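PDB 3OZY: putative mandelate racemase from Bordetella bronchiseptica, which is of unknown function but, as a magnesium-binding member of the enolase superfamily, probably acts on a sugar-acid-like carboxylate. Local coordinates for residues G131-A143 with K347-P359. Sequence-based numbering, arbitrary orientation.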
ATOM      1  N   GLY A 131     -14.936  13.856 -23.045  1.00  9.09           N
ATOM      2  CA  GLY A 131     -16.299  14.271 -23.311  1.00  8.97           C
ATOM      3  C   GLY A 131     -16.505  15.773 -23.236  1.00  8.30           C
ATOM      4  O   GLY A 131     -17.632  16.250 -23.309  1.00  8.44           O
ATOM      5  N   GLY A 132     -15.418  16.522 -23.091  1.00  8.28           N
ATOM      6  CA  GLY A 132     -15.499  17.975 -23.041  1.00  9.35           C
ATOM      7  C   GLY A 132     -15.928  18.521 -21.687  1.00  9.15           C
ATOM      8  O   GLY A 132     -16.138  17.773 -20.722  1.00 10.03           O
ATOM      9  N   LYS A 133     -16.073  19.836 -21.604  1.00  9.42           N
ATOM     10  CA  LYS A 133     -16.374  20.454 -20.322  1.00  8.36           C
ATOM     11  C   LYS A 133     -17.793  20.183 -19.856  1.00  8.70           C
ATOM     12  O   LYS A 133     -18.720  20.099 -20.667  1.00  9.74           O
ATOM     13  CB  LYS A 133     -16.148  21.966 -20.388  1.00  9.98           C
ATOM     14  CG  LYS A 133     -14.690  22.338 -20.578  1.00 11.48           C
ATOM     15  CD  LYS A 133     -14.501  23.843 -20.729  1.00 13.07           C
ATOM     16  CE  LYS A 133     -13.016  24.133 -20.846  1.00 16.14           C
ATOM     17  NZ  LYS A 133     -12.704  25.592 -20.941  1.00 20.34           N
ATOM     18  N   PHE A 134     -17.940  20.019 -18.543  1.00  8.49           N
ATOM     19  CA  PHE A 134     -19.202  20.270 -17.871  1.00  8.92           C
ATOM     20  C   PHE A 134     -19.213  21.720 -17.365  1.00  9.80           C
ATOM     21  O   PHE A 134     -20.163  22.464 -17.592  1.00 11.20           O
ATOM     22  CB  PHE A 134     -19.409  19.326 -16.681  1.00  9.35           C
ATOM     23  CG  PHE A 134     -20.616  19.679 -15.861  1.00 11.16           C
ATOM     24  CD1 PHE A 134     -21.860  19.144 -16.165  1.00 12.07           C
ATOM     25  CD2 PHE A 134     -20.518  20.591 -14.822  1.00 12.09           C
ATOM     26  CE1 PHE A 134     -22.978  19.495 -15.428  1.00 15.13           C
ATOM     27  CE2 PHE A 134     -21.634  20.946 -14.079  1.00 14.53           C
ATOM     28  CZ  PHE A 134     -22.865  20.396 -14.387  1.00 14.30           C
ATOM     29  N   HIS A 135     -18.144  22.107 -16.671  1.00  9.05           N
ATOM     30  CA  HIS A 135     -18.030  23.446 -16.102  1.00 10.17           C
ATOM     31  C   HIS A 135     -17.525  24.417 -17.159  1.00 10.65           C
ATOM     32  O   HIS A 135     -16.368  24.827 -17.144  1.00 12.04           O
ATOM     33  CB  HIS A 135     -17.096  23.419 -14.894  1.00 10.85           C
ATOM     34  CG  HIS A 135     -17.619  22.601 -13.755  1.00  9.96           C
ATOM     35  ND1 HIS A 135     -18.618  23.051 -12.920  1.00 10.70           N
ATOM     36  CD2 HIS A 135     -17.296  21.356 -13.325  1.00 10.48           C
ATOM     37  CE1 HIS A 135     -18.887  22.121 -12.020  1.00 13.20           C
ATOM     38  NE2 HIS A 135     -18.097  21.084 -12.242  1.00 10.86           N
ATOM     39  N   THR A 136     -18.409  24.784 -18.081  1.00 12.03           N
ATOM     40  CA  THR A 136     -18.000  25.553 -19.253  1.00 12.02           C
ATOM     41  C   THR A 136     -17.443  26.941 -18.914  1.00 12.74           C
ATOM     42  O   THR A 136     -16.581  27.450 -19.633  1.00 15.96           O
ATOM     43  CB  THR A 136     -19.157  25.700 -20.273  1.00 13.79           C
ATOM     44  OG1 THR A 136     -20.256  26.389 -19.670  1.00 15.75           O
ATOM     45  CG2 THR A 136     -19.635  24.330 -20.758  1.00 13.56           C
ATOM     46  N   ARG A 137     -17.925  27.538 -17.827  1.00 12.78           N
ATOM     47  CA  ARG A 137     -17.491  28.883 -17.439  1.00 13.95           C
ATOM     48  C   ARG A 137     -16.210  28.873 -16.608  1.00 14.75           C
ATOM     49  O   ARG A 137     -15.603  29.922 -16.377  1.00 19.37           O
ATOM     50  CB  ARG A 137     -18.590  29.591 -16.646  1.00 19.90           C
ATOM     51  CG  ARG A 137     -19.924  29.693 -17.366  1.00 32.10           C
ATOM     52  CD  ARG A 137     -19.864  30.670 -18.525  1.00 46.73           C
ATOM     53  NE  ARG A 137     -21.161  30.807 -19.183  1.00 53.57           N
ATOM     54  CZ  ARG A 137     -21.575  30.036 -20.182  1.00 59.45           C
ATOM     55  NH1 ARG A 137     -20.793  29.067 -20.646  1.00 46.27           N
ATOM     56  NH2 ARG A 137     -22.772  30.233 -20.720  1.00 60.33           N
ATOM     57  N   GLY A 138     -15.808  27.694 -16.146  1.00 11.45           N
ATOM     58  CA  GLY A 138     -14.654  27.570 -15.275  1.00 12.04           C
ATOM     59  C   GLY A 138     -14.970  26.793 -14.011  1.00  9.89           C
ATOM     60  O   GLY A 138     -16.130  26.492 -13.734  1.00 10.61           O
ATOM     61  N   VAL A 139     -13.923  26.508 -13.246  1.00  9.18           N
ATOM     62  CA  VAL A 139     -13.982  25.619 -12.097  1.00  9.47           C
ATOM     63  C   VAL A 139     -13.688  26.384 -10.802  1.00  8.04           C
ATOM     64  O   VAL A 139     -12.628  26.990 -10.663  1.00  9.01           O
ATOM     65  CB  VAL A 139     -12.951  24.480 -12.281  1.00  9.35           C
ATOM     66  CG1 VAL A 139     -12.798  23.650 -11.006  1.00 10.71           C
ATOM     67  CG2 VAL A 139     -13.338  23.600 -13.467  1.00 10.63           C
ATOM     68  N   ARG A 140     -14.625  26.354  -9.858  1.00  8.23           N
ATOM     69  CA  ARG A 140     -14.420  27.040  -8.584  1.00 10.00           C
ATOM     70  C   ARG A 140     -13.284  26.410  -7.779  1.00  9.44           C
ATOM     71  O   ARG A 140     -13.294  25.197  -7.519  1.00  8.92           O
ATOM     72  CB  ARG A 140     -15.703  27.028  -7.757  1.00 10.47           C
ATOM     73  CG  ARG A 140     -15.558  27.780  -6.453  1.00 11.42           C
ATOM     74  CD  ARG A 140     -16.630  27.372  -5.480  1.00 27.76           C
ATOM     75  NE  ARG A 140     -16.798  28.365  -4.427  1.00 21.76           N
ATOM     76  CZ  ARG A 140     -17.751  28.307  -3.515  1.00 17.71           C
ATOM     77  NH1 ARG A 140     -18.615  27.297  -3.538  1.00 35.74           N
ATOM     78  NH2 ARG A 140     -17.850  29.251  -2.586  1.00 27.50           N
ATOM     79  N   ALA A 141     -12.310  27.235  -7.396  1.00  8.44           N
ATOM     80  CA  ALA A 141     -11.125  26.773  -6.672  1.00  8.18           C
ATOM     81  C   ALA A 141     -11.163  27.174  -5.204  1.00  8.19           C
ATOM     82  O   ALA A 141     -11.881  28.105  -4.807  1.00  9.08           O
ATOM     83  CB  ALA A 141      -9.853  27.322  -7.319  1.00  8.09           C
ATOM     84  N   TYR A 142     -10.388  26.474  -4.390  1.00  6.49           N
ATOM     85  CA  TYR A 142     -10.184  26.883  -3.017  1.00  7.48           C
ATOM     86  C   TYR A 142      -8.704  26.985  -2.717  1.00  6.39           C
ATOM     87  O   TYR A 142      -7.893  26.246  -3.279  1.00  7.39           O
ATOM     88  CB  TYR A 142     -10.887  25.950  -2.029  1.00  7.03           C
ATOM     89  CG  TYR A 142     -10.285  24.570  -1.788  1.00  6.87           C
ATOM     90  CD1 TYR A 142      -9.268  24.382  -0.852  1.00  7.40           C
ATOM     91  CD2 TYR A 142     -10.802  23.439  -2.427  1.00  5.96           C
ATOM     92  CE1 TYR A 142      -8.761  23.114  -0.580  1.00  6.37           C
ATOM     93  CE2 TYR A 142     -10.292  22.171  -2.172  1.00  7.14           C
ATOM     94  CZ  TYR A 142      -9.276  22.013  -1.248  1.00  6.17           C
ATOM     95  OH  TYR A 142      -8.763  20.754  -0.957  1.00  7.34           O
ATOM     96  N   ALA A 143      -8.363  27.893  -1.808  1.00  7.77           N
ATOM     97  CA  ALA A 143      -6.977  28.129  -1.428  1.00  6.81           C
ATOM     98  C   ALA A 143      -6.553  27.079  -0.412  1.00  6.84           C
ATOM     99  O   ALA A 143      -7.132  26.986   0.673  1.00  7.69           O
ATOM    100  CB  ALA A 143      -6.825  29.538  -0.841  1.00  7.96           C
ATOM    101  N   LYS A 347      -4.818  31.596 -12.510  1.00 16.28           N
ATOM    102  CA  LYS A 347      -5.568  32.761 -12.970  1.00 16.26           C
ATOM    103  C   LYS A 347      -7.022  32.630 -12.537  1.00 17.19           C
ATOM    104  O   LYS A 347      -7.761  31.786 -13.058  1.00 18.20           O
ATOM    105  CB  LYS A 347      -5.479  32.900 -14.492  1.00 19.88           C
ATOM    106  CG  LYS A 347      -6.185  34.132 -15.040  1.00 30.47           C
ATOM    107  CD  LYS A 347      -6.133  34.169 -16.560  1.00 41.12           C
ATOM    108  CE  LYS A 347      -4.698  34.169 -17.067  1.00 53.34           C
ATOM    109  NZ  LYS A 347      -3.939  35.373 -16.617  1.00 59.18           N
ATOM    110  N   LEU A 348      -7.423  33.449 -11.570  1.00 17.12           N
ATOM    111  CA  LEU A 348      -8.794  33.440 -11.063  1.00 17.19           C
ATOM    112  C   LEU A 348      -9.658  34.504 -11.715  1.00 22.31           C
ATOM    113  O   LEU A 348      -9.283  35.672 -11.774  1.00 23.57           O
ATOM    114  CB  LEU A 348      -8.823  33.656  -9.547  1.00 17.66           C
ATOM    115  CG  LEU A 348      -8.354  32.524  -8.639  1.00 14.94           C
ATOM    116  CD1 LEU A 348      -8.253  32.991  -7.193  1.00 17.10           C
ATOM    117  CD2 LEU A 348      -9.259  31.291  -8.743  1.00 13.88           C
ATOM    118  N   GLU A 349     -10.823  34.086 -12.192  1.00 17.20           N
ATOM    119  CA  GLU A 349     -11.854  35.001 -12.668  1.00 19.94           C
ATOM    120  C   GLU A 349     -13.160  34.666 -11.970  1.00 20.13           C
ATOM    121  O   GLU A 349     -13.719  33.588 -12.172  1.00 17.41           O
ATOM    122  CB  GLU A 349     -12.031  34.869 -14.179  1.00 23.69           C
ATOM    123  CG  GLU A 349     -10.861  35.406 -14.984  1.00 41.77           C
ATOM    124  CD  GLU A 349     -10.767  36.920 -14.924  1.00 53.59           C
ATOM    125  OE1 GLU A 349     -11.698  37.593 -15.417  1.00 69.17           O
ATOM    126  OE2 GLU A 349      -9.763  37.436 -14.388  1.00 54.76           O
ATOM    127  N   ASN A 350     -13.644  35.590 -11.149  1.00 19.06           N
ATOM    128  CA  ASN A 350     -14.845  35.346 -10.363  1.00 21.00           C
ATOM    129  C   ASN A 350     -14.718  34.045  -9.579  1.00 15.48           C
ATOM    130  O   ASN A 350     -15.685  33.303  -9.428  1.00 17.49           O
ATOM    131  CB  ASN A 350     -16.079  35.304 -11.262  1.00 25.72           C
ATOM    132  CG  ASN A 350     -16.305  36.610 -12.000  1.00 38.29           C
ATOM    133  OD1 ASN A 350     -16.396  37.674 -11.387  1.00 40.29           O
ATOM    134  ND2 ASN A 350     -16.397  36.534 -13.322  1.00 38.57           N
ATOM    135  N   GLY A 351     -13.510  33.785  -9.087  1.00 15.23           N
ATOM    136  CA  GLY A 351     -13.252  32.631  -8.241  1.00 12.61           C
ATOM    137  C   GLY A 351     -13.008  31.331  -8.988  1.00 11.28           C
ATOM    138  O   GLY A 351     -12.807  30.286  -8.357  1.00 10.53           O
ATOM    139  N   LEU A 352     -13.004  31.393 -10.319  1.00 11.21           N
ATOM    140  CA  LEU A 352     -12.896  30.203 -11.163  1.00 10.68           C
ATOM    141  C   LEU A 352     -11.559  30.119 -11.885  1.00 11.73           C
ATOM    142  O   LEU A 352     -10.982  31.143 -12.264  1.00 13.30           O
ATOM    143  CB  LEU A 352     -13.999  30.203 -12.216  1.00 13.30           C
ATOM    144  CG  LEU A 352     -15.416  30.542 -11.775  1.00 13.18           C
ATOM    145  CD1 LEU A 352     -16.342  30.408 -12.980  1.00 15.30           C
ATOM    146  CD2 LEU A 352     -15.885  29.650 -10.625  1.00 15.13           C
ATOM    147  N   VAL A 353     -11.079  28.892 -12.093  1.00 11.84           N
ATOM    148  CA  VAL A 353      -9.926  28.643 -12.955  1.00 11.44           C
ATOM    149  C   VAL A 353     -10.384  27.888 -14.205  1.00 12.69           C
ATOM    150  O   VAL A 353     -11.441  27.258 -14.211  1.00 13.31           O
ATOM    151  CB  VAL A 353      -8.815  27.832 -12.234  1.00 11.29           C
ATOM    152  CG1 VAL A 353      -8.283  28.597 -11.026  1.00 12.75           C
ATOM    153  CG2 VAL A 353      -9.337  26.470 -11.802  1.00 13.37           C
ATOM    154  N   GLN A 354      -9.586  27.958 -15.263  1.00 15.53           N
ATOM    155  CA  GLN A 354      -9.865  27.200 -16.479  1.00 15.54           C
ATOM    156  C   GLN A 354      -8.760  26.183 -16.697  1.00 14.16           C
ATOM    157  O   GLN A 354      -7.601  26.448 -16.381  1.00 13.51           O
ATOM    158  CB  GLN A 354      -9.955  28.124 -17.696  1.00 18.61           C
ATOM    159  CG  GLN A 354     -11.165  29.065 -17.702  1.00 21.69           C
ATOM    160  CD  GLN A 354     -12.474  28.365 -18.037  1.00 22.44           C
ATOM    161  OE1 GLN A 354     -12.510  27.155 -18.286  1.00 29.82           O
ATOM    162  NE2 GLN A 354     -13.560  29.128 -18.045  1.00 44.92           N
ATOM    163  N   PRO A 355      -9.106  25.008 -17.240  1.00 16.30           N
ATOM    164  CA  PRO A 355      -8.057  24.030 -17.529  1.00 14.29           C
ATOM    165  C   PRO A 355      -7.112  24.553 -18.610  1.00 16.13           C
ATOM    166  O   PRO A 355      -7.509  25.413 -19.394  1.00 15.54           O
ATOM    167  CB  PRO A 355      -8.842  22.813 -18.044  1.00 18.92           C
ATOM    168  CG  PRO A 355     -10.138  23.366 -18.524  1.00 20.33           C
ATOM    169  CD  PRO A 355     -10.446  24.518 -17.606  1.00 19.14           C
ATOM    170  N   PRO A 356      -5.870  24.051 -18.640  1.00 16.80           N
ATOM    171  CA  PRO A 356      -4.940  24.397 -19.719  1.00 18.78           C
ATOM    172  C   PRO A 356      -5.551  24.046 -21.071  1.00 15.35           C
ATOM    173  O   PRO A 356      -6.284  23.061 -21.185  1.00 16.86           O
ATOM    174  CB  PRO A 356      -3.725  23.507 -19.432  1.00 19.42           C
ATOM    175  CG  PRO A 356      -3.827  23.169 -17.974  1.00 18.52           C
ATOM    176  CD  PRO A 356      -5.299  23.063 -17.709  1.00 17.53           C
ATOM    177  N   GLN A 357      -5.240  24.835 -22.095  1.00 17.56           N
ATOM    178  CA  GLN A 357      -5.924  24.711 -23.376  1.00 17.79           C
ATOM    179  C   GLN A 357      -5.136  24.007 -24.483  1.00 16.36           C
ATOM    180  O   GLN A 357      -5.684  23.710 -25.544  1.00 19.10           O
ATOM    181  CB  GLN A 357      -6.407  26.084 -23.847  1.00 22.45           C
ATOM    182  CG  GLN A 357      -7.501  26.660 -22.955  1.00 27.68           C
ATOM    183  CD  GLN A 357      -8.685  25.717 -22.824  1.00 38.21           C
ATOM    184  OE1 GLN A 357      -9.076  25.069 -23.796  1.00 40.90           O
ATOM    185  NE2 GLN A 357      -9.261  25.630 -21.620  1.00 30.89           N
ATOM    186  N   GLY A 358      -3.861  23.738 -24.240  1.00 13.50           N
ATOM    187  CA  GLY A 358      -3.043  23.057 -25.230  1.00 12.62           C
ATOM    188  C   GLY A 358      -3.322  21.564 -25.305  1.00 12.77           C
ATOM    189  O   GLY A 358      -4.203  21.042 -24.616  1.00 13.34           O
ATOM    190  N   PRO A 359      -2.573  20.854 -26.152  1.00 11.81           N
ATOM    191  CA  PRO A 359      -2.749  19.403 -26.286  1.00 11.86           C
ATOM    192  C   PRO A 359      -2.293  18.646 -25.042  1.00 11.68           C
ATOM    193  O   PRO A 359      -1.371  19.080 -24.355  1.00 11.75           O
ATOM    194  CB  PRO A 359      -1.843  19.039 -27.468  1.00 14.73           C
ATOM    195  CG  PRO A 359      -1.531  20.330 -28.150  1.00 21.55           C
ATOM    196  CD  PRO A 359      -1.585  21.389 -27.102  1.00 13.84           C
TER
HETATM  197  O   HOH W   1     -13.576  24.579 -17.110  1.00 16.44           O
HETATM  198  O   HOH W   2     -12.953  30.354  -5.698  1.00 11.58           O
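Leu352 lies along the backbone of 137-140: its CD1 reaches the carbonyl O of Arg137 at 3.5 Å, while CD2 lies beside the N and CA of Arg140 and meets the CB of that arginine. The contact is thus made against main chain as much as side chain, and Gly138, with no side chain, lets Leu352 CB come close to its backbone, its CA lying 3.4 Å from Val353 O. On this face the Arg140 chain runs on extended, with CG anti to the backbone N (chi1 -177°), and its NE is hydrogen-bonded to the hydroxyl of Thr168. Val139 and Val353 occupy the other face, the CG2 of Val353 lying 3.5 Å from Val139 O; the side chain of Val139 also packs on helix 309-321. Their backbones form an antiparallel hydrogen-bonded pair, with Val139 N to Val353 O and Val353 N to Val139 O both 2.8 Å. Ala141 N adds a bond of 3.2 Å to Gly351 O. A water donates to both Ala141 O and Gly351 O. At the other end Gln354, bent at chi2 (-75°), folds its amide over Gly138 CA. Its OE1 receives Lys133 NZ at 3.1 Å from above the carbonyl plane, 47° out of it, and a water that also donates to His135 O. The extended lysine crosses the glutamine at about a right angle, and its CE meets Pro355 CG, 3.8 Å apart. The type I' turn from Glu349 to Leu352 leads into the short strand 352-353, which pairs antiparallel with strand 139-146, whose other neighbours, 169-173 and 328-331, are parallel: an addition at the start of a strand in the beta-alpha barrel of the enolase superfamily.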